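Local coordinates for protein glycinin A3B4 subunit (Glycine max, PDB 2D5F) that probably serves as a seed storage reserve, an 11S globulin of the cupin superfamily that assembles into hexamers, at residues Y454-L467 with V478-V491. Sequence-based numbering, arbitrary orientation.
Sequences YIKDVFRAIPSEVL and VRQLKYQGNSGPLV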
ATOM      1  N   TYR B 454     -17.868  -5.150 -22.420  1.00 18.54           N
ATOM      2  CA  TYR B 454     -18.648  -5.138 -23.652  1.00 20.77           C
ATOM      3  C   TYR B 454     -19.741  -6.205 -23.521  1.00 17.94           C
ATOM      4  O   TYR B 454     -19.519  -7.278 -22.955  1.00 19.04           O
ATOM      5  CB  TYR B 454     -17.758  -5.334 -24.888  1.00 16.50           C
ATOM      6  CG  TYR B 454     -16.934  -6.603 -24.967  1.00 25.68           C
ATOM      7  CD1 TYR B 454     -17.224  -7.582 -25.927  1.00 22.64           C
ATOM      8  CD2 TYR B 454     -15.820  -6.794 -24.151  1.00 22.48           C
ATOM      9  CE1 TYR B 454     -16.423  -8.709 -26.077  1.00 20.49           C
ATOM     10  CE2 TYR B 454     -15.009  -7.922 -24.291  1.00 18.77           C
ATOM     11  CZ  TYR B 454     -15.315  -8.873 -25.257  1.00 25.91           C
ATOM     12  OH  TYR B 454     -14.512  -9.985 -25.406  1.00 23.76           O
ATOM     13  N   ILE B 455     -20.935  -5.892 -24.009  1.00 18.08           N
ATOM     14  CA  ILE B 455     -22.059  -6.800 -23.861  1.00 17.44           C
ATOM     15  C   ILE B 455     -21.885  -8.210 -24.424  1.00 16.62           C
ATOM     16  O   ILE B 455     -22.408  -9.161 -23.850  1.00 21.83           O
ATOM     17  CB  ILE B 455     -23.350  -6.132 -24.381  1.00 18.69           C
ATOM     18  CG1 ILE B 455     -23.627  -4.895 -23.512  1.00 17.70           C
ATOM     19  CG2 ILE B 455     -24.532  -7.110 -24.319  1.00 21.03           C
ATOM     20  CD1 ILE B 455     -24.839  -4.069 -23.893  1.00 24.63           C
ATOM     21  N   LYS B 456     -21.152  -8.369 -25.517  1.00 19.56           N
ATOM     22  CA  LYS B 456     -20.937  -9.719 -26.052  1.00 24.96           C
ATOM     23  C   LYS B 456     -20.325 -10.594 -24.950  1.00 26.58           C
ATOM     24  O   LYS B 456     -20.765 -11.718 -24.711  1.00 23.45           O
ATOM     25  CB  LYS B 456     -19.985  -9.694 -27.251  1.00 22.55           C
ATOM     26  CG  LYS B 456     -20.532  -9.007 -28.486  1.00 41.13           C
ATOM     27  CD  LYS B 456     -19.497  -8.980 -29.607  1.00 42.09           C
ATOM     28  CE  LYS B 456     -19.066 -10.395 -29.996  1.00 52.87           C
ATOM     29  NZ  LYS B 456     -17.954 -10.389 -30.988  1.00 43.08           N
ATOM     30  N   ASP B 457     -19.309 -10.062 -24.280  1.00 25.91           N
ATOM     31  CA  ASP B 457     -18.632 -10.781 -23.211  1.00 21.06           C
ATOM     32  C   ASP B 457     -19.574 -11.037 -22.036  1.00 22.55           C
ATOM     33  O   ASP B 457     -19.440 -12.034 -21.325  1.00 24.82           O
ATOM     34  CB  ASP B 457     -17.410  -9.981 -22.750  1.00 25.54           C
ATOM     35  CG  ASP B 457     -16.657 -10.659 -21.623  1.00 22.84           C
ATOM     36  OD1 ASP B 457     -16.098 -11.756 -21.840  1.00 27.20           O
ATOM     37  OD2 ASP B 457     -16.629 -10.092 -20.513  1.00 27.84           O
ATOM     38  N   VAL B 458     -20.527 -10.133 -21.833  1.00 25.06           N
ATOM     39  CA  VAL B 458     -21.491 -10.282 -20.748  1.00 23.29           C
ATOM     40  C   VAL B 458     -22.383 -11.490 -21.018  1.00 27.75           C
ATOM     41  O   VAL B 458     -22.663 -12.277 -20.113  1.00 22.25           O
ATOM     42  CB  VAL B 458     -22.376  -9.019 -20.594  1.00 22.82           C
ATOM     43  CG1 VAL B 458     -23.447  -9.260 -19.548  1.00 23.11           C
ATOM     44  CG2 VAL B 458     -21.515  -7.826 -20.190  1.00 18.97           C
ATOM     45  N   PHE B 459     -22.828 -11.641 -22.263  1.00 21.57           N
ATOM     46  CA  PHE B 459     -23.675 -12.781 -22.622  1.00 28.32           C
ATOM     47  C   PHE B 459     -22.950 -14.087 -22.285  1.00 26.34           C
ATOM     48  O   PHE B 459     -23.554 -15.031 -21.777  1.00 25.01           O
ATOM     49  CB  PHE B 459     -24.003 -12.768 -24.122  1.00 27.46           C
ATOM     50  CG  PHE B 459     -24.935 -11.662 -24.542  1.00 23.19           C
ATOM     51  CD1 PHE B 459     -24.857 -11.128 -25.827  1.00 26.73           C
ATOM     52  CD2 PHE B 459     -25.890 -11.160 -23.667  1.00 22.32           C
ATOM     53  CE1 PHE B 459     -25.716 -10.106 -26.232  1.00 21.35           C
ATOM     54  CE2 PHE B 459     -26.757 -10.135 -24.063  1.00 27.68           C
ATOM     55  CZ  PHE B 459     -26.668  -9.609 -25.347  1.00 23.74           C
ATOM     56  N   ARG B 460     -21.650 -14.127 -22.557  1.00 23.10           N
ATOM     57  CA  ARG B 460     -20.864 -15.327 -22.295  1.00 22.72           C
ATOM     58  C   ARG B 460     -20.775 -15.681 -20.814  1.00 21.83           C
ATOM     59  O   ARG B 460     -20.648 -16.855 -20.458  1.00 22.02           O
ATOM     60  CB  ARG B 460     -19.452 -15.176 -22.872  1.00 24.02           C
ATOM     61  CG  ARG B 460     -19.415 -14.983 -24.383  1.00 28.44           C
ATOM     62  CD  ARG B 460     -18.058 -15.344 -24.959  1.00 31.05           C
ATOM     63  NE  ARG B 460     -17.005 -14.414 -24.565  1.00 34.74           N
ATOM     64  CZ  ARG B 460     -16.760 -13.256 -25.174  1.00 38.49           C
ATOM     65  NH1 ARG B 460     -17.494 -12.870 -26.214  1.00 29.34           N
ATOM     66  NH2 ARG B 460     -15.767 -12.488 -24.751  1.00 32.31           N
ATOM     67  N   ALA B 461     -20.858 -14.669 -19.955  1.00 21.28           N
ATOM     68  CA  ALA B 461     -20.758 -14.878 -18.515  1.00 17.21           C
ATOM     69  C   ALA B 461     -22.063 -15.298 -17.845  1.00 18.28           C
ATOM     70  O   ALA B 461     -22.052 -15.848 -16.742  1.00 19.91           O
ATOM     71  CB  ALA B 461     -20.219 -13.604 -17.851  1.00 23.81           C
ATOM     72  N   ILE B 462     -23.183 -15.047 -18.515  1.00 18.38           N
ATOM     73  CA  ILE B 462     -24.505 -15.359 -17.978  1.00 17.39           C
ATOM     74  C   ILE B 462     -25.011 -16.731 -18.420  1.00 23.33           C
ATOM     75  O   ILE B 462     -24.864 -17.113 -19.582  1.00 22.24           O
ATOM     76  CB  ILE B 462     -25.506 -14.274 -18.409  1.00 25.32           C
ATOM     77  CG1 ILE B 462     -25.036 -12.919 -17.877  1.00 22.29           C
ATOM     78  CG2 ILE B 462     -26.908 -14.608 -17.910  1.00 22.81           C
ATOM     79  CD1 ILE B 462     -25.824 -11.732 -18.391  1.00 27.36           C
ATOM     80  N   PRO B 463     -25.627 -17.489 -17.494  1.00 22.22           N
ATOM     81  CA  PRO B 463     -26.140 -18.823 -17.824  1.00 23.46           C
ATOM     82  C   PRO B 463     -27.151 -18.787 -18.962  1.00 24.03           C
ATOM     83  O   PRO B 463     -27.991 -17.890 -19.038  1.00 19.23           O
ATOM     84  CB  PRO B 463     -26.765 -19.294 -16.508  1.00 24.40           C
ATOM     85  CG  PRO B 463     -25.995 -18.532 -15.464  1.00 20.54           C
ATOM     86  CD  PRO B 463     -25.903 -17.163 -16.084  1.00 21.10           C
ATOM     87  N   SER B 464     -27.062 -19.776 -19.840  1.00 26.71           N
ATOM     88  CA  SER B 464     -27.953 -19.875 -20.981  1.00 30.36           C
ATOM     89  C   SER B 464     -29.421 -19.650 -20.633  1.00 21.42           C
ATOM     90  O   SER B 464     -30.107 -18.884 -21.305  1.00 27.36           O
ATOM     91  CB  SER B 464     -27.798 -21.240 -21.649  1.00 28.28           C
ATOM     92  OG  SER B 464     -28.748 -21.374 -22.692  1.00 44.79           O
ATOM     93  N   GLU B 465     -29.905 -20.307 -19.588  1.00 26.44           N
ATOM     94  CA  GLU B 465     -31.304 -20.154 -19.207  1.00 23.15           C
ATOM     95  C   GLU B 465     -31.646 -18.802 -18.604  1.00 32.56           C
ATOM     96  O   GLU B 465     -32.822 -18.412 -18.577  1.00 27.40           O
ATOM     97  CB  GLU B 465     -31.736 -21.272 -18.260  1.00 20.85           C
ATOM     98  CG  GLU B 465     -32.100 -22.553 -18.993  1.00 30.69           C
ATOM     99  CD  GLU B 465     -32.734 -23.585 -18.086  1.00 27.92           C
ATOM    100  OE1 GLU B 465     -33.548 -23.197 -17.224  1.00 30.16           O
ATOM    101  OE2 GLU B 465     -32.431 -24.784 -18.246  1.00 36.32           O
ATOM    102  N   VAL B 466     -30.643 -18.080 -18.111  1.00 26.31           N
ATOM    103  CA  VAL B 466     -30.928 -16.759 -17.566  1.00 23.41           C
ATOM    104  C   VAL B 466     -31.180 -15.882 -18.783  1.00 21.06           C
ATOM    105  O   VAL B 466     -32.089 -15.062 -18.787  1.00 26.18           O
ATOM    106  CB  VAL B 466     -29.746 -16.182 -16.742  1.00 21.56           C
ATOM    107  CG1 VAL B 466     -29.975 -14.699 -16.470  1.00 21.79           C
ATOM    108  CG2 VAL B 466     -29.631 -16.919 -15.415  1.00 21.33           C
ATOM    109  N   LEU B 467     -30.380 -16.089 -19.823  1.00 20.42           N
ATOM    110  CA  LEU B 467     -30.510 -15.339 -21.068  1.00 23.03           C
ATOM    111  C   LEU B 467     -31.844 -15.659 -21.764  1.00 27.55           C
ATOM    112  O   LEU B 467     -32.529 -14.760 -22.252  1.00 25.46           O
ATOM    113  CB  LEU B 467     -29.338 -15.678 -21.996  1.00 25.63           C
ATOM    114  CG  LEU B 467     -28.158 -14.703 -22.167  1.00 32.78           C
ATOM    115  CD1 LEU B 467     -27.964 -13.834 -20.942  1.00 27.36           C
ATOM    116  CD2 LEU B 467     -26.902 -15.503 -22.474  1.00 23.77           C
ATOM    117  N   VAL B 478     -29.791 -18.527 -28.105  1.00 32.32           N
ATOM    118  CA  VAL B 478     -28.864 -18.158 -27.037  1.00 31.93           C
ATOM    119  C   VAL B 478     -27.476 -18.700 -27.340  1.00 36.09           C
ATOM    120  O   VAL B 478     -26.472 -17.992 -27.216  1.00 33.18           O
ATOM    121  CB  VAL B 478     -29.331 -18.714 -25.668  1.00 31.35           C
ATOM    122  CG1 VAL B 478     -28.232 -18.533 -24.618  1.00 32.98           C
ATOM    123  CG2 VAL B 478     -30.594 -17.994 -25.222  1.00 28.00           C
ATOM    124  N   ARG B 479     -27.429 -19.964 -27.744  1.00 35.15           N
ATOM    125  CA  ARG B 479     -26.175 -20.618 -28.077  1.00 39.39           C
ATOM    126  C   ARG B 479     -25.397 -19.857 -29.145  1.00 38.17           C
ATOM    127  O   ARG B 479     -24.180 -19.708 -29.048  1.00 37.61           O
ATOM    128  CB  ARG B 479     -26.454 -22.046 -28.550  1.00 45.13           C
ATOM    129  CG  ARG B 479     -25.363 -22.658 -29.405  1.00 53.67           C
ATOM    130  CD  ARG B 479     -25.558 -24.152 -29.495  1.00 60.47           C
ATOM    131  NE  ARG B 479     -25.254 -24.777 -28.214  1.00 58.37           N
ATOM    132  CZ  ARG B 479     -24.021 -25.016 -27.785  1.00 57.22           C
ATOM    133  NH1 ARG B 479     -22.979 -24.689 -28.541  1.00 60.38           N
ATOM    134  NH2 ARG B 479     -23.828 -25.560 -26.594  1.00 68.66           N
ATOM    135  N   GLN B 480     -26.104 -19.372 -30.159  1.00 40.52           N
ATOM    136  CA  GLN B 480     -25.466 -18.636 -31.241  1.00 43.43           C
ATOM    137  C   GLN B 480     -24.923 -17.295 -30.741  1.00 40.93           C
ATOM    138  O   GLN B 480     -23.910 -16.805 -31.236  1.00 44.11           O
ATOM    139  CB  GLN B 480     -26.464 -18.423 -32.390  1.00 45.79           C
ATOM    140  CG  GLN B 480     -27.042 -17.021 -32.483  1.00 50.27           C
ATOM    141  CD  GLN B 480     -26.461 -16.244 -33.644  1.00 52.94           C
ATOM    142  OE1 GLN B 480     -25.256 -16.279 -33.887  1.00 48.90           O
ATOM    143  NE2 GLN B 480     -27.317 -15.534 -34.368  1.00 60.78           N
ATOM    144  N   LEU B 481     -25.599 -16.706 -29.757  1.00 45.01           N
ATOM    145  CA  LEU B 481     -25.167 -15.432 -29.188  1.00 42.93           C
ATOM    146  C   LEU B 481     -23.904 -15.603 -28.357  1.00 43.08           C
ATOM    147  O   LEU B 481     -22.978 -14.798 -28.447  1.00 43.66           O
ATOM    148  CB  LEU B 481     -26.252 -14.838 -28.290  1.00 42.58           C
ATOM    149  CG  LEU B 481     -27.146 -13.721 -28.825  1.00 45.37           C
ATOM    150  CD1 LEU B 481     -27.932 -13.140 -27.655  1.00 38.53           C
ATOM    151  CD2 LEU B 481     -26.305 -12.628 -29.489  1.00 35.90           C
ATOM    152  N   LYS B 482     -23.874 -16.660 -27.552  1.00 42.69           N
ATOM    153  CA  LYS B 482     -22.740 -16.932 -26.680  1.00 40.91           C
ATOM    154  C   LYS B 482     -21.526 -17.556 -27.343  1.00 42.53           C
ATOM    155  O   LYS B 482     -20.401 -17.342 -26.890  1.00 51.32           O
ATOM    156  CB  LYS B 482     -23.166 -17.840 -25.519  1.00 36.08           C
ATOM    157  CG  LYS B 482     -24.270 -17.272 -24.652  1.00 36.34           C
ATOM    158  CD  LYS B 482     -24.544 -18.158 -23.447  1.00 31.74           C
ATOM    159  CE  LYS B 482     -23.357 -18.195 -22.495  1.00 35.56           C
ATOM    160  NZ  LYS B 482     -23.699 -18.903 -21.232  1.00 30.20           N
ATOM    161  N   TYR B 483     -21.727 -18.313 -28.415  1.00 43.35           N
ATOM    162  CA  TYR B 483     -20.593 -18.985 -29.040  1.00 42.14           C
ATOM    163  C   TYR B 483     -20.244 -18.679 -30.493  1.00 41.65           C
ATOM    164  O   TYR B 483     -19.118 -18.925 -30.918  1.00 50.07           O
ATOM    165  CB  TYR B 483     -20.771 -20.492 -28.868  1.00 44.69           C
ATOM    166  CG  TYR B 483     -21.029 -20.900 -27.434  1.00 51.65           C
ATOM    167  CD1 TYR B 483     -20.060 -20.707 -26.447  1.00 50.55           C
ATOM    168  CD2 TYR B 483     -22.246 -21.475 -27.059  1.00 48.55           C
ATOM    169  CE1 TYR B 483     -20.294 -21.075 -25.125  1.00 48.48           C
ATOM    170  CE2 TYR B 483     -22.490 -21.845 -25.737  1.00 52.58           C
ATOM    171  CZ  TYR B 483     -21.507 -21.643 -24.778  1.00 53.10           C
ATOM    172  OH  TYR B 483     -21.740 -22.005 -23.471  1.00 56.67           O
ATOM    173  N   GLN B 484     -21.180 -18.143 -31.264  1.00 47.30           N
ATOM    174  CA  GLN B 484     -20.882 -17.861 -32.665  1.00 57.38           C
ATOM    175  C   GLN B 484     -20.361 -16.455 -32.937  1.00 59.04           C
ATOM    176  O   GLN B 484     -20.737 -15.492 -32.265  1.00 60.52           O
ATOM    177  CB  GLN B 484     -22.118 -18.140 -33.534  1.00 60.76           C
ATOM    178  CG  GLN B 484     -22.549 -19.605 -33.522  1.00 65.15           C
ATOM    179  CD  GLN B 484     -23.660 -19.914 -34.517  1.00 74.36           C
ATOM    180  OE1 GLN B 484     -24.142 -21.050 -34.592  1.00 74.49           O
ATOM    181  NE2 GLN B 484     -24.070 -18.908 -35.287  1.00 72.64           N
ATOM    182  N   GLY B 485     -19.483 -16.353 -33.932  1.00 64.40           N
ATOM    183  CA  GLY B 485     -18.912 -15.070 -34.307  1.00 63.83           C
ATOM    184  C   GLY B 485     -17.601 -14.780 -33.601  1.00 64.24           C
ATOM    185  O   GLY B 485     -17.215 -15.501 -32.679  1.00 63.15           O
ATOM    186  N   ASN B 486     -16.905 -13.735 -34.048  1.00 60.90           N
ATOM    187  CA  ASN B 486     -15.645 -13.343 -33.430  1.00 51.34           C
ATOM    188  C   ASN B 486     -15.928 -13.098 -31.954  1.00 45.24           C
ATOM    189  O   ASN B 486     -17.039 -12.726 -31.584  1.00 37.95           O
ATOM    190  CB  ASN B 486     -15.080 -12.085 -34.108  1.00 57.97           C
ATOM    191  CG  ASN B 486     -16.150 -11.051 -34.423  1.00 58.48           C
ATOM    192  OD1 ASN B 486     -15.913 -10.108 -35.181  1.00 60.93           O
ATOM    193  ND2 ASN B 486     -17.329 -11.221 -33.840  1.00 67.14           N
ATOM    194  N   SER B 487     -14.923 -13.312 -31.113  1.00 37.39           N
ATOM    195  CA  SER B 487     -15.092 -13.164 -29.673  1.00 38.91           C
ATOM    196  C   SER B 487     -14.919 -11.757 -29.084  1.00 35.05           C
ATOM    197  O   SER B 487     -15.651 -11.370 -28.171  1.00 30.60           O
ATOM    198  CB  SER B 487     -14.142 -14.130 -28.966  1.00 42.87           C
ATOM    199  OG  SER B 487     -14.418 -14.194 -27.582  1.00 57.20           O
ATOM    200  N   GLY B 488     -13.961 -10.999 -29.606  1.00 33.70           N
ATOM    201  CA  GLY B 488     -13.695  -9.668 -29.086  1.00 27.08           C
ATOM    202  C   GLY B 488     -14.725  -8.568 -29.290  1.00 28.39           C
ATOM    203  O   GLY B 488     -15.784  -8.790 -29.877  1.00 26.68           O
ATOM    204  N   PRO B 489     -14.424  -7.352 -28.799  1.00 22.56           N
ATOM    205  CA  PRO B 489     -15.279  -6.163 -28.893  1.00 22.79           C
ATOM    206  C   PRO B 489     -15.242  -5.497 -30.267  1.00 22.46           C
ATOM    207  O   PRO B 489     -16.093  -4.668 -30.589  1.00 27.72           O
ATOM    208  CB  PRO B 489     -14.721  -5.256 -27.800  1.00 19.66           C
ATOM    209  CG  PRO B 489     -13.263  -5.554 -27.846  1.00 19.95           C
ATOM    210  CD  PRO B 489     -13.234  -7.071 -27.974  1.00 19.16           C
ATOM    211  N   LEU B 490     -14.249  -5.851 -31.074  1.00 24.94           N
ATOM    212  CA  LEU B 490     -14.126  -5.269 -32.406  1.00 25.61           C
ATOM    213  C   LEU B 490     -14.765  -6.222 -33.406  1.00 28.60           C
ATOM    214  O   LEU B 490     -14.311  -7.353 -33.576  1.00 25.31           O
ATOM    215  CB  LEU B 490     -12.652  -5.027 -32.731  1.00 24.12           C
ATOM    216  CG  LEU B 490     -12.030  -4.008 -31.771  1.00 22.42           C
ATOM    217  CD1 LEU B 490     -10.517  -4.079 -31.824  1.00 27.15           C
ATOM    218  CD2 LEU B 490     -12.536  -2.620 -32.126  1.00 23.48           C
ATOM    219  N   VAL B 491     -15.817  -5.746 -34.070  1.00 31.38           N
ATOM    220  CA  VAL B 491     -16.569  -6.556 -35.023  1.00 30.60           C
ATOM    221  C   VAL B 491     -16.555  -6.108 -36.481  1.00 27.31           C
ATOM    222  O   VAL B 491     -16.782  -4.940 -36.798  1.00 23.68           O
ATOM    223  CB  VAL B 491     -18.041  -6.657 -34.579  1.00 32.84           C
ATOM    224  CG1 VAL B 491     -18.858  -7.413 -35.620  1.00 33.45           C
ATOM    225  CG2 VAL B 491     -18.122  -7.345 -33.225  1.00 32.68           C
TER
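Buried helix-to-helix and helix-to-loop packing joins 454-467 to 478-491 in the helical extension that projects from the C-terminal β-barrel. Helices 455-461 and 478-483 cross at -121°, with Lys482 set between Phe459, Arg460, Ser464 and Leu467 as a knob in a hole. Its methylenes run past Leu467 CD2, and the bend at chi3 (66°) turns the amine toward the end of the first helix. There Lys482 NZ donates to Ile462 O at 2.7 Å, tilted from the carbonyl plane. The same amine bonds Ser110 O and forms a salt bridge with Asp109, both of a second subunit, so this buried charge is met from two chains. Beside it, Leu481 CD1 lies over one face of the Phe459 ring in a CH-pi contact, and Ile455 CG2 covers the opposite face. Leu467 CD2 reaches Val478 CG1 at 3.9 Å. 11S globulins are bicupins, and this extension belongs to the second cupin domain: its helices leave the barrel after strand 452-454, and the chain returns at strand 490-491. At that return, Pro489 CB sits over the Tyr454 ring, 3.9 Å from its centroid, while Asp457 CB covers the other face. Arg460 NH2 reaches Tyr454 OH in the guanidinium plane at 2.9 Å and forms a salt bridge with Asp457 OD1. Ser487 OG lies over the centre of one guanidinium face. An alanine in place of Tyr454 would probably leave Pro489 without its ring face and Arg460 NH2 without its hydroxyl acceptor. Just before Pro489, Lys456 NZ bonds two loop carbonyls. It meets Gly488 O in the carbonyl plane at 2.9 Å and approaches Asn486 O from above its plane at 2.6 Å. Glu90 of a third subunit accepts from the backbone N atoms of Ser487 and Gly488.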